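Local atomic coordinates of glycoprotein (Chandipura virus, PDB entry 5MDM), a protein that probably attaches the virus to host receptors and, once triggered by acidic endosomal pH, drives fusion of the viral and endosomal membranes. Residues K344-K349 and S357-T362; M336-P341 and Y384-H389; K315-T320 and F328-Y333; N9-W14 and W361-K366. All coordinates share one frame; numbering follows the deposited sequence.

Interaction 1: residues K344-K349 and S357-T362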
# COMPACT_ATOMS: atom_id res chain seq x y z
N LYS A 344 -13.34 -28.31 1.47
CA LYS A 344 -13.69 -29.65 1.95
C LYS A 344 -14.73 -30.32 1.06
O LYS A 344 -14.58 -31.47 0.66
CB LYS A 344 -14.20 -29.60 3.39
CG LYS A 344 -13.15 -29.26 4.44
CD LYS A 344 -13.49 -29.89 5.78
CE LYS A 344 -13.44 -31.42 5.70
NZ LYS A 344 -13.97 -32.09 6.92
N GLU A 345 -15.79 -29.58 0.74
CA GLU A 345 -16.84 -30.06 -0.15
C GLU A 345 -16.92 -29.15 -1.38
O GLU A 345 -16.62 -27.96 -1.28
CB GLU A 345 -18.18 -30.11 0.59
CG GLU A 345 -18.20 -31.07 1.77
CD GLU A 345 -19.57 -31.16 2.43
OE1 GLU A 345 -19.75 -32.04 3.30
OE2 GLU A 345 -20.46 -30.36 2.08
N PRO A 346 -17.33 -29.70 -2.54
CA PRO A 346 -17.33 -28.92 -3.78
C PRO A 346 -18.51 -27.95 -3.83
O PRO A 346 -19.30 -27.99 -4.78
CB PRO A 346 -17.47 -29.99 -4.86
CG PRO A 346 -18.30 -31.03 -4.20
CD PRO A 346 -17.91 -31.04 -2.74
N LYS A 347 -18.63 -27.09 -2.82
CA LYS A 347 -19.76 -26.19 -2.72
C LYS A 347 -19.33 -24.73 -2.83
O LYS A 347 -18.15 -24.41 -2.73
CB LYS A 347 -20.53 -26.41 -1.41
CG LYS A 347 -20.95 -27.86 -1.17
CD LYS A 347 -22.11 -27.97 -0.18
CE LYS A 347 -21.72 -27.51 1.22
NZ LYS A 347 -22.85 -27.67 2.18
N GLY A 348 -20.30 -23.85 -3.04
CA GLY A 348 -20.03 -22.43 -3.11
C GLY A 348 -21.30 -21.63 -2.93
O GLY A 348 -22.40 -22.13 -3.18
N LYS A 349 -21.15 -20.39 -2.49
CA LYS A 349 -22.29 -19.51 -2.32
C LYS A 349 -22.58 -18.81 -3.65
O LYS A 349 -21.72 -18.14 -4.21
CB LYS A 349 -22.02 -18.51 -1.19
CG LYS A 349 -21.86 -19.19 0.16
CD LYS A 349 -21.22 -18.27 1.19
CE LYS A 349 -19.78 -17.94 0.82
NZ LYS A 349 -18.95 -19.17 0.70
N SER A 357 -24.67 -22.03 0.72
CA SER A 357 -23.73 -22.85 -0.03
C SER A 357 -24.44 -23.99 -0.74
O SER A 357 -25.24 -24.71 -0.14
CB SER A 357 -22.63 -23.40 0.88
OG SER A 357 -21.75 -22.37 1.30
N SER A 358 -24.16 -24.14 -2.03
CA SER A 358 -24.79 -25.17 -2.84
C SER A 358 -23.73 -25.95 -3.62
O SER A 358 -22.60 -25.50 -3.76
CB SER A 358 -25.80 -24.53 -3.81
OG SER A 358 -25.29 -23.33 -4.38
N ASP A 359 -24.11 -27.13 -4.09
CA ASP A 359 -23.22 -27.91 -4.95
C ASP A 359 -23.00 -27.15 -6.25
O ASP A 359 -23.96 -26.77 -6.92
CB ASP A 359 -23.83 -29.28 -5.25
CG ASP A 359 -23.50 -30.32 -4.19
OD1 ASP A 359 -22.50 -30.13 -3.46
OD2 ASP A 359 -24.23 -31.33 -4.10
N ILE A 360 -21.74 -26.93 -6.60
CA ILE A 360 -21.41 -26.14 -7.78
C ILE A 360 -20.90 -27.00 -8.93
O ILE A 360 -21.06 -26.64 -10.09
CB ILE A 360 -20.40 -25.03 -7.45
CG1 ILE A 360 -19.04 -25.62 -7.08
CG2 ILE A 360 -20.92 -24.17 -6.31
CD1 ILE A 360 -18.01 -24.57 -6.68
N TRP A 361 -20.29 -28.13 -8.59
CA TRP A 361 -19.85 -29.10 -9.59
C TRP A 361 -19.78 -30.51 -9.00
O TRP A 361 -19.25 -30.71 -7.91
CB TRP A 361 -18.48 -28.72 -10.17
CG TRP A 361 -18.10 -29.58 -11.33
CD1 TRP A 361 -17.26 -30.65 -11.31
CD2 TRP A 361 -18.58 -29.46 -12.67
NE1 TRP A 361 -17.17 -31.20 -12.57
CE2 TRP A 361 -17.97 -30.49 -13.42
CE3 TRP A 361 -19.46 -28.58 -13.31
CZ2 TRP A 361 -18.21 -30.66 -14.78
CZ3 TRP A 361 -19.70 -28.75 -14.66
CH2 TRP A 361 -19.08 -29.78 -15.39
N THR A 362 -20.31 -31.48 -9.74
CA THR A 362 -20.39 -32.85 -9.24
C THR A 362 -20.05 -33.90 -10.30
O THR A 362 -20.11 -35.10 -10.03
CB THR A 362 -21.78 -33.16 -8.70
OG1 THR A 362 -21.82 -34.51 -8.22
CG2 THR A 362 -22.82 -33.00 -9.80

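Interaction 2: residues M336-P341 and Y384-H389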
# COMPACT_ATOMS: atom_id res chain seq x y z
N MET A 336 -19.57 -16.81 -8.23
CA MET A 336 -19.82 -17.55 -7.00
C MET A 336 -18.81 -17.15 -5.95
O MET A 336 -17.69 -16.75 -6.28
CB MET A 336 -19.72 -19.05 -7.25
CG MET A 336 -20.67 -19.58 -8.28
SD MET A 336 -20.46 -21.35 -8.49
CE MET A 336 -21.74 -21.71 -9.70
N TRP A 337 -19.19 -17.28 -4.69
CA TRP A 337 -18.24 -17.09 -3.60
C TRP A 337 -17.90 -18.42 -2.95
O TRP A 337 -18.78 -19.19 -2.57
CB TRP A 337 -18.78 -16.10 -2.57
CG TRP A 337 -18.79 -14.70 -3.09
CD1 TRP A 337 -17.84 -13.74 -2.89
CD2 TRP A 337 -19.78 -14.11 -3.93
NE1 TRP A 337 -18.19 -12.59 -3.54
CE2 TRP A 337 -19.38 -12.79 -4.19
CE3 TRP A 337 -20.98 -14.58 -4.49
CZ2 TRP A 337 -20.13 -11.92 -4.98
CZ3 TRP A 337 -21.72 -13.71 -5.27
CH2 TRP A 337 -21.29 -12.40 -5.51
N ILE A 338 -16.60 -18.70 -2.84
CA ILE A 338 -16.15 -19.94 -2.22
C ILE A 338 -15.42 -19.66 -0.91
O ILE A 338 -14.96 -18.54 -0.69
CB ILE A 338 -15.24 -20.74 -3.16
CG1 ILE A 338 -14.04 -19.90 -3.59
CG2 ILE A 338 -16.03 -21.22 -4.37
CD1 ILE A 338 -13.11 -20.61 -4.53
N ASP A 339 -15.33 -20.67 -0.05
CA ASP A 339 -14.80 -20.49 1.30
C ASP A 339 -13.28 -20.38 1.36
O ASP A 339 -12.73 -19.88 2.34
CB ASP A 339 -15.30 -21.60 2.23
CG ASP A 339 -16.81 -21.57 2.42
OD1 ASP A 339 -17.52 -21.24 1.45
OD2 ASP A 339 -17.28 -21.88 3.54
N GLY A 340 -12.60 -20.84 0.31
CA GLY A 340 -11.15 -20.77 0.25
C GLY A 340 -10.61 -21.43 -1.00
O GLY A 340 -11.34 -22.14 -1.70
N PRO A 341 -9.32 -21.20 -1.31
CA PRO A 341 -8.68 -21.77 -2.51
C PRO A 341 -8.70 -23.28 -2.49
O PRO A 341 -8.68 -23.91 -3.55
CB PRO A 341 -7.25 -21.24 -2.43
CG PRO A 341 -7.04 -20.87 -1.01
CD PRO A 341 -8.38 -20.41 -0.51
N TYR A 384 -10.75 -30.01 -2.33
CA TYR A 384 -10.99 -29.53 -3.68
C TYR A 384 -10.18 -28.27 -3.93
O TYR A 384 -10.27 -27.30 -3.18
CB TYR A 384 -12.48 -29.27 -3.90
CG TYR A 384 -13.33 -30.51 -3.77
CD1 TYR A 384 -13.88 -30.88 -2.55
CD2 TYR A 384 -13.57 -31.33 -4.87
CE1 TYR A 384 -14.65 -32.03 -2.43
CE2 TYR A 384 -14.34 -32.47 -4.76
CZ TYR A 384 -14.88 -32.82 -3.54
OH TYR A 384 -15.65 -33.96 -3.43
N LYS A 385 -9.38 -28.29 -4.99
CA LYS A 385 -8.43 -27.21 -5.26
C LYS A 385 -8.72 -26.40 -6.52
O LYS A 385 -8.89 -26.95 -7.62
CB LYS A 385 -7.00 -27.75 -5.31
CG LYS A 385 -6.57 -28.50 -4.05
CD LYS A 385 -5.10 -28.92 -4.13
CE LYS A 385 -4.65 -29.63 -2.86
NZ LYS A 385 -5.33 -30.94 -2.66
N PHE A 386 -8.79 -25.08 -6.33
CA PHE A 386 -8.82 -24.11 -7.42
C PHE A 386 -7.43 -23.50 -7.52
O PHE A 386 -6.77 -23.30 -6.50
CB PHE A 386 -9.82 -22.99 -7.14
CG PHE A 386 -11.26 -23.38 -7.31
CD1 PHE A 386 -11.84 -23.41 -8.57
CD2 PHE A 386 -12.05 -23.70 -6.21
CE1 PHE A 386 -13.17 -23.76 -8.73
CE2 PHE A 386 -13.37 -24.06 -6.37
CZ PHE A 386 -13.94 -24.09 -7.63
N PRO A 387 -6.98 -23.20 -8.74
CA PRO A 387 -5.76 -22.42 -8.93
C PRO A 387 -5.99 -20.99 -8.46
O PRO A 387 -7.03 -20.41 -8.77
CB PRO A 387 -5.56 -22.46 -10.44
CG PRO A 387 -6.93 -22.64 -10.98
CD PRO A 387 -7.62 -23.54 -10.02
N TRP A 388 -5.04 -20.43 -7.74
CA TRP A 388 -5.24 -19.15 -7.07
C TRP A 388 -5.63 -18.00 -8.00
O TRP A 388 -6.25 -17.03 -7.58
CB TRP A 388 -4.00 -18.76 -6.26
CG TRP A 388 -4.19 -17.51 -5.48
CD1 TRP A 388 -3.52 -16.33 -5.63
CD2 TRP A 388 -5.14 -17.29 -4.43
NE1 TRP A 388 -3.98 -15.40 -4.73
CE2 TRP A 388 -4.98 -15.97 -3.98
CE3 TRP A 388 -6.11 -18.10 -3.82
CZ2 TRP A 388 -5.75 -15.43 -2.96
CZ3 TRP A 388 -6.88 -17.57 -2.80
CH2 TRP A 388 -6.70 -16.24 -2.39
N HIS A 389 -5.26 -18.11 -9.27
CA HIS A 389 -5.46 -17.00 -10.20
C HIS A 389 -6.90 -16.87 -10.65
O HIS A 389 -7.30 -15.81 -11.13
CB HIS A 389 -4.53 -17.13 -11.40
CG HIS A 389 -4.94 -18.20 -12.37
ND1 HIS A 389 -5.67 -17.93 -13.51
CD2 HIS A 389 -4.70 -19.53 -12.39
CE1 HIS A 389 -5.87 -19.05 -14.18
NE2 HIS A 389 -5.29 -20.04 -13.52

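Interaction 3: residues K315-T320 and F328-Y333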
# COMPACT_ATOMS: atom_id res chain seq x y z
N LYS A 315 -21.70 -16.12 -21.09
CA LYS A 315 -21.77 -17.32 -21.90
C LYS A 315 -20.36 -17.64 -22.40
O LYS A 315 -19.72 -16.80 -23.02
CB LYS A 315 -22.72 -17.11 -23.08
CG LYS A 315 -22.88 -18.30 -24.01
CD LYS A 315 -23.63 -19.45 -23.35
CE LYS A 315 -23.70 -20.66 -24.27
NZ LYS A 315 -24.44 -21.79 -23.64
N GLY A 316 -19.88 -18.83 -22.09
CA GLY A 316 -18.56 -19.25 -22.54
C GLY A 316 -18.37 -20.75 -22.65
O GLY A 316 -19.34 -21.52 -22.73
N LEU A 317 -17.12 -21.17 -22.65
CA LEU A 317 -16.78 -22.58 -22.72
C LEU A 317 -15.92 -22.98 -21.53
O LEU A 317 -15.16 -22.18 -21.00
CB LEU A 317 -16.01 -22.88 -24.01
CG LEU A 317 -16.69 -22.50 -25.32
CD1 LEU A 317 -15.80 -22.89 -26.50
CD2 LEU A 317 -18.04 -23.17 -25.43
N ALA A 318 -16.06 -24.23 -21.10
CA ALA A 318 -15.18 -24.78 -20.08
C ALA A 318 -14.38 -25.90 -20.71
O ALA A 318 -14.77 -26.45 -21.75
CB ALA A 318 -15.99 -25.29 -18.90
N TYR A 319 -13.25 -26.24 -20.10
CA TYR A 319 -12.36 -27.26 -20.65
C TYR A 319 -11.94 -28.25 -19.57
O TYR A 319 -11.81 -27.88 -18.40
CB TYR A 319 -11.11 -26.60 -21.27
CG TYR A 319 -11.41 -25.73 -22.47
CD1 TYR A 319 -11.39 -26.26 -23.75
CD2 TYR A 319 -11.71 -24.39 -22.33
CE1 TYR A 319 -11.67 -25.47 -24.86
CE2 TYR A 319 -11.99 -23.59 -23.42
CZ TYR A 319 -11.97 -24.14 -24.69
OH TYR A 319 -12.24 -23.36 -25.79
N THR A 320 -11.74 -29.50 -19.96
CA THR A 320 -11.26 -30.51 -19.03
C THR A 320 -10.55 -31.63 -19.79
O THR A 320 -10.48 -31.60 -21.02
CB THR A 320 -12.40 -31.10 -18.17
OG1 THR A 320 -11.84 -31.87 -17.10
CG2 THR A 320 -13.32 -31.97 -19.01
N PHE A 328 -14.24 -29.85 -24.38
CA PHE A 328 -14.85 -28.56 -24.07
C PHE A 328 -16.32 -28.76 -23.76
O PHE A 328 -16.88 -29.83 -23.99
CB PHE A 328 -14.69 -27.60 -25.24
CG PHE A 328 -15.67 -27.84 -26.35
CD1 PHE A 328 -16.73 -26.96 -26.55
CD2 PHE A 328 -15.55 -28.93 -27.18
CE1 PHE A 328 -17.64 -27.17 -27.56
CE2 PHE A 328 -16.45 -29.15 -28.19
CZ PHE A 328 -17.50 -28.27 -28.38
N ALA A 329 -16.95 -27.72 -23.22
CA ALA A 329 -18.40 -27.74 -23.01
C ALA A 329 -18.95 -26.32 -22.99
O ALA A 329 -18.37 -25.43 -22.37
CB ALA A 329 -18.74 -28.46 -21.73
N HIS A 330 -20.06 -26.11 -23.69
CA HIS A 330 -20.77 -24.84 -23.60
C HIS A 330 -21.30 -24.67 -22.19
O HIS A 330 -21.71 -25.64 -21.55
CB HIS A 330 -21.92 -24.77 -24.61
CG HIS A 330 -21.50 -24.33 -25.97
ND1 HIS A 330 -20.99 -25.19 -26.92
CD2 HIS A 330 -21.51 -23.10 -26.55
CE1 HIS A 330 -20.71 -24.53 -28.02
NE2 HIS A 330 -21.02 -23.26 -27.83
N THR A 331 -21.29 -23.44 -21.69
CA THR A 331 -21.82 -23.16 -20.37
C THR A 331 -22.00 -21.66 -20.19
O THR A 331 -21.57 -20.87 -21.02
CB THR A 331 -20.89 -23.67 -19.26
OG1 THR A 331 -21.55 -23.55 -17.99
CG2 THR A 331 -19.60 -22.87 -19.23
N ARG A 332 -22.66 -21.27 -19.10
CA ARG A 332 -22.72 -19.87 -18.74
C ARG A 332 -22.03 -19.70 -17.40
O ARG A 332 -22.50 -20.19 -16.38
CB ARG A 332 -24.16 -19.36 -18.68
CG ARG A 332 -24.31 -17.92 -18.17
CD ARG A 332 -25.53 -17.20 -18.77
NE ARG A 332 -26.78 -17.89 -18.50
CZ ARG A 332 -27.43 -18.64 -19.39
NH1 ARG A 332 -26.94 -18.81 -20.61
NH2 ARG A 332 -28.57 -19.24 -19.06
N TYR A 333 -20.89 -19.03 -17.41
CA TYR A 333 -20.18 -18.74 -16.18
C TYR A 333 -20.99 -17.75 -15.35
O TYR A 333 -21.60 -16.83 -15.88
CB TYR A 333 -18.80 -18.16 -16.48
CG TYR A 333 -17.80 -19.14 -17.03
CD1 TYR A 333 -16.86 -19.74 -16.21
CD2 TYR A 333 -17.79 -19.46 -18.38
CE1 TYR A 333 -15.93 -20.63 -16.71
CE2 TYR A 333 -16.86 -20.36 -18.89
CZ TYR A 333 -15.94 -20.94 -18.05
OH TYR A 333 -15.02 -21.83 -18.55

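Interaction 4: residues N9-W14 and W361-K366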
# COMPACT_ATOMS: atom_id res chain seq x y z
N ASN A 9 -24.17 -24.79 -13.96
CA ASN A 9 -24.62 -26.16 -13.74
C ASN A 9 -23.51 -27.04 -13.17
O ASN A 9 -22.33 -26.81 -13.42
CB ASN A 9 -25.17 -26.77 -15.04
CG ASN A 9 -26.10 -25.82 -15.77
OD1 ASN A 9 -25.69 -25.13 -16.71
ND2 ASN A 9 -27.36 -25.77 -15.34
N THR A 10 -23.91 -28.04 -12.39
CA THR A 10 -22.96 -28.94 -11.74
C THR A 10 -22.52 -30.03 -12.71
O THR A 10 -21.58 -30.77 -12.44
CB THR A 10 -23.59 -29.60 -10.50
OG1 THR A 10 -24.63 -30.50 -10.90
CG2 THR A 10 -24.18 -28.54 -9.59
N LYS A 11 -23.23 -30.12 -13.84
CA LYS A 11 -22.89 -31.05 -14.90
C LYS A 11 -23.00 -30.34 -16.24
O LYS A 11 -23.88 -29.51 -16.45
CB LYS A 11 -23.83 -32.27 -14.88
CG LYS A 11 -23.75 -33.12 -13.62
CD LYS A 11 -24.74 -34.28 -13.67
CE LYS A 11 -24.44 -35.22 -14.84
NZ LYS A 11 -25.33 -36.42 -14.87
N LEU A 12 -22.09 -30.67 -17.15
CA LEU A 12 -22.12 -30.11 -18.50
C LEU A 12 -22.02 -31.21 -19.55
O LEU A 12 -21.49 -32.29 -19.29
CB LEU A 12 -20.97 -29.10 -18.68
CG LEU A 12 -21.02 -27.83 -17.83
CD1 LEU A 12 -19.79 -26.99 -18.08
CD2 LEU A 12 -22.29 -27.04 -18.12
N ASP A 13 -22.55 -30.93 -20.74
CA ASP A 13 -22.43 -31.86 -21.85
C ASP A 13 -21.08 -31.65 -22.54
O ASP A 13 -20.88 -30.67 -23.27
CB ASP A 13 -23.58 -31.66 -22.84
CG ASP A 13 -23.58 -32.70 -23.94
OD1 ASP A 13 -23.22 -33.87 -23.66
OD2 ASP A 13 -23.95 -32.36 -25.08
N TRP A 14 -20.15 -32.58 -22.31
CA TRP A 14 -18.80 -32.48 -22.85
C TRP A 14 -18.66 -33.10 -24.23
O TRP A 14 -19.30 -34.11 -24.54
CB TRP A 14 -17.78 -33.11 -21.89
CG TRP A 14 -17.72 -32.44 -20.55
CD1 TRP A 14 -18.40 -32.81 -19.42
CD2 TRP A 14 -16.93 -31.29 -20.19
NE1 TRP A 14 -18.08 -31.96 -18.38
CE2 TRP A 14 -17.19 -31.02 -18.83
CE3 TRP A 14 -16.04 -30.46 -20.88
CZ2 TRP A 14 -16.58 -29.96 -18.15
CZ3 TRP A 14 -15.45 -29.41 -20.21
CH2 TRP A 14 -15.72 -29.17 -18.86
N TRP A 361 -20.29 -28.13 -8.59
CA TRP A 361 -19.85 -29.10 -9.59
C TRP A 361 -19.78 -30.51 -9.00
O TRP A 361 -19.25 -30.71 -7.91
CB TRP A 361 -18.48 -28.72 -10.17
CG TRP A 361 -18.10 -29.58 -11.33
CD1 TRP A 361 -17.26 -30.65 -11.31
CD2 TRP A 361 -18.58 -29.46 -12.67
NE1 TRP A 361 -17.17 -31.20 -12.57
CE2 TRP A 361 -17.97 -30.49 -13.42
CE3 TRP A 361 -19.46 -28.58 -13.31
CZ2 TRP A 361 -18.21 -30.66 -14.78
CZ3 TRP A 361 -19.70 -28.75 -14.66
CH2 TRP A 361 -19.08 -29.78 -15.39
N THR A 362 -20.31 -31.48 -9.74
CA THR A 362 -20.39 -32.85 -9.24
C THR A 362 -20.05 -33.90 -10.30
O THR A 362 -20.11 -35.10 -10.03
CB THR A 362 -21.78 -33.16 -8.70
OG1 THR A 362 -21.82 -34.51 -8.22
CG2 THR A 362 -22.82 -33.00 -9.80
N GLN A 363 -19.69 -33.44 -11.50
CA GLN A 363 -19.38 -34.34 -12.61
C GLN A 363 -17.87 -34.51 -12.76
O GLN A 363 -17.24 -33.88 -13.60
CB GLN A 363 -19.98 -33.78 -13.90
CG GLN A 363 -19.80 -34.65 -15.13
CD GLN A 363 -20.18 -33.91 -16.40
OE1 GLN A 363 -20.52 -32.73 -16.37
NE2 GLN A 363 -20.12 -34.60 -17.53
N TRP A 364 -17.29 -35.38 -11.93
CA TRP A 364 -15.84 -35.54 -11.87
C TRP A 364 -15.30 -36.60 -12.82
O TRP A 364 -15.89 -37.68 -12.96
CB TRP A 364 -15.42 -35.85 -10.43
CG TRP A 364 -15.92 -34.84 -9.46
CD1 TRP A 364 -17.07 -34.92 -8.72
CD2 TRP A 364 -15.32 -33.59 -9.14
NE1 TRP A 364 -17.20 -33.79 -7.95
CE2 TRP A 364 -16.14 -32.96 -8.19
CE3 TRP A 364 -14.15 -32.94 -9.57
CZ2 TRP A 364 -15.84 -31.71 -7.66
CZ3 TRP A 364 -13.85 -31.70 -9.03
CH2 TRP A 364 -14.69 -31.10 -8.09
N PHE A 365 -14.18 -36.30 -13.47
CA PHE A 365 -13.59 -37.22 -14.43
C PHE A 365 -12.30 -37.84 -13.91
O PHE A 365 -11.55 -37.21 -13.18
CB PHE A 365 -13.32 -36.52 -15.77
CG PHE A 365 -14.57 -36.08 -16.48
CD1 PHE A 365 -15.39 -37.01 -17.10
CD2 PHE A 365 -14.92 -34.74 -16.52
CE1 PHE A 365 -16.54 -36.61 -17.75
CE2 PHE A 365 -16.08 -34.34 -17.17
CZ PHE A 365 -16.88 -35.28 -17.79
N LYS A 366 -12.06 -39.09 -14.30
CA LYS A 366 -10.85 -39.80 -13.91
C LYS A 366 -9.63 -39.12 -14.51
O LYS A 366 -9.44 -39.12 -15.72
CB LYS A 366 -10.93 -41.26 -14.37
CG LYS A 366 -9.80 -42.14 -13.88
CD LYS A 366 -9.87 -42.34 -12.37
CE LYS A 366 -8.84 -43.36 -11.90
NZ LYS A 366 -9.02 -44.68 -12.56

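Interaction 1: residues K344-K349 and S357-T362
K347 and D359 are paired in a beta hairpin, as a non-hydrogen-bonded pair between strand 347-349 and strand 357-359. Their side chains leave the backbone in diverging directions, but the D359 carboxylate comes back to the lysine chain. The K347 side chain can be followed outward. CB lies against the backbone, 3.3 Å from S358 O. CG meets the aspartate, 3.6 Å from D359 OD1. CD stays along the same oxygen, 3.9 Å from D359 OD1. The chain then bends at chi3 (-65°), and CE passes 4.2 Å from S357 CB. NZ turns back to its own segment and forms a salt bridge, K347 NZ to E345 OE2 at 3.6 Å.

Next along the ladder, G348 and S358 form the hydrogen-bonded pair. Each N bonds the other residue's O, at 2.9 Å both ways. The hairpin is extended by I360 N, which gives a nearly straight bond (175°) to P346 O. P346 is the centre of an inverse gamma turn, and its ring carbons touch the W361 carbonyl oxygen. I360 CG2 packs on the G348 backbone. K349 NZ reaches away to D339.

The sound hydrogen bonds across the hairpin are thus all between backbone atoms. K347 offers D359 its methylene groups, while its charge is paired with E345.

Interaction 2: residues M336-P341 and Y384-H389
The edge of the W388 indole meets the P341 ring. P341 CB lies near the indole plane, 3.6 Å from W388 CE3. P341 CG follows along the same rim, 3.8 Å from W388 CZ3. The two side chains run side by side and point the same way. The W388 torsion explains this: CG is anti to the backbone N (chi1 -176°), and the benzo part of the indole swings back to the proline. The F386 ring has P341 O at its edge, near the ring plane. The methyl end of I338 comes to this ring obliquely, with I338 CD1 3.7 Å from F386 CD2.

One hydrogen bond joins the two backbones. F386 N gives it to P341 O at 3.0 Å, with an angle of 172° at the hydrogen. The donor sits nearly along the C=O axis.

Segment 336-341 takes the chain out of the long strand 325-338 and toward strand 342-343. That short strand pairs antiparallel with strand 383-385, at the margin of a second sheet. Y384 is already bonded to L343 there, and the F386 bond adds to the pairing just past the end of strand 383-385. I338 and F386 also both touch I4 of strand 2-7, while P341 rests on L2.

By similarity, segment 384-389 belongs to a trimerization region. In this crystal the assembly has two chains. W388 packs on P341 of the second subunit, and P341 packs on D339 of that subunit.

Interaction 3: residues K315-T320 and F328-Y333
L317 and F328 form the apolar centre of the contact. They lie alongside each other and point the same way, with the L317 methyl CD2 at the edge of the phenyl ring, 4.2 Å from F328 CD1. The Y319 ring crosses the base of F328 obliquely, and its CE1 is 3.7 Å from F328 CB. One step outward, L317 CD2 also sits over the H330 imidazole face, 3.6 Å from the ring centroid and only 9° off the normal. This is a CH-pi contact.

These side chains line one face of a beta hairpin made by strands 316-322 and 325-338. The ladder is antiparallel. G316 pairs with T331, and A318 pairs with A329, each through two backbone bonds. G316 N to T331 O and A318 N to A329 O both measure 2.9 Å. The opposite face carries A318, A329 and T331. W14 packs on the two alanines, and L12 on T331.

Y333 reaches back across the first strand. Its hydroxyl lies against L317 O, modelled too close for the bond length to be relied on, and is hydrogen-bonded to N375 ND2.

At the polar end, chi1 at 180° and a bend at chi2 (70°) turn the K315 chain over the neighbouring strand. K315 CD is 3.4 Å from T331 O, and K315 CE comes to the H330 edge. K315 NZ and R332 NH1 carry like charges 4.9 Å apart. R332 also has long, weak ion pairs with E8 and E33.

Interaction 4: residues N9-W14 and W361-K366
The loop that follows strand 2-7 is laid against the connection from hairpin 347-359 to strand 365-367, with T10 against W361 and T362, and L12 against Q363. T10 O accepts a nearly straight bond from T362 N, 3.1 Å long with an angle of 174°. The same oxygen lies over one face of the W361 indole, toward its rim. Q363 N adds a weak bond to it.

The Q363 side chain makes two further bonds. A fully extended chain (chi1 -177°) carries its amide to the loop backbone. There it grips L12 twice. L12 N donates to Q363 OE1 at 2.7 Å. Q363 NE2 donates to L12 O at 3.2 Å, in the carbonyl plane. The amide thus satisfies both the N-H and the C=O of L12.

The aromatic part joins this to the sheet of strands 316-322 and 325-338, since W14 packs on A318, T320 and A329 there. F365 points its edge at the W14 face in a T-shaped stack. The centroids are 4.8 Å apart and the planes stand at 84°. W361 lies beside W14 and L12. L12 meets its edge, with L12 CG 3.6 Å from W361 CZ3, and W14 CZ2 is 3.7 Å from W361 CH2. K11 CG and T10 OG1 touch the T362 methyl at the exposed side.

Overall arrangement
From the N terminus, segment 9-14 comes first and meets its partner only at 361-366. Interaction 4 therefore closes the longest loop of the four. Interactions 3 and 1 are local hairpins, and they follow one another within that span. Interaction 2 starts at 336 inside it but ends at 389 beyond it, so interactions 2 and 4 cross along the chain. Interaction 1 lies within the loop of interaction 2 and shares W361 and T362 with interaction 4. K349 bonds D339 and W337, tying interactions 1 and 2. W14 links interaction 4 to the hairpin of interaction 3. Strand 325-338 serves both interactions 2 and 3.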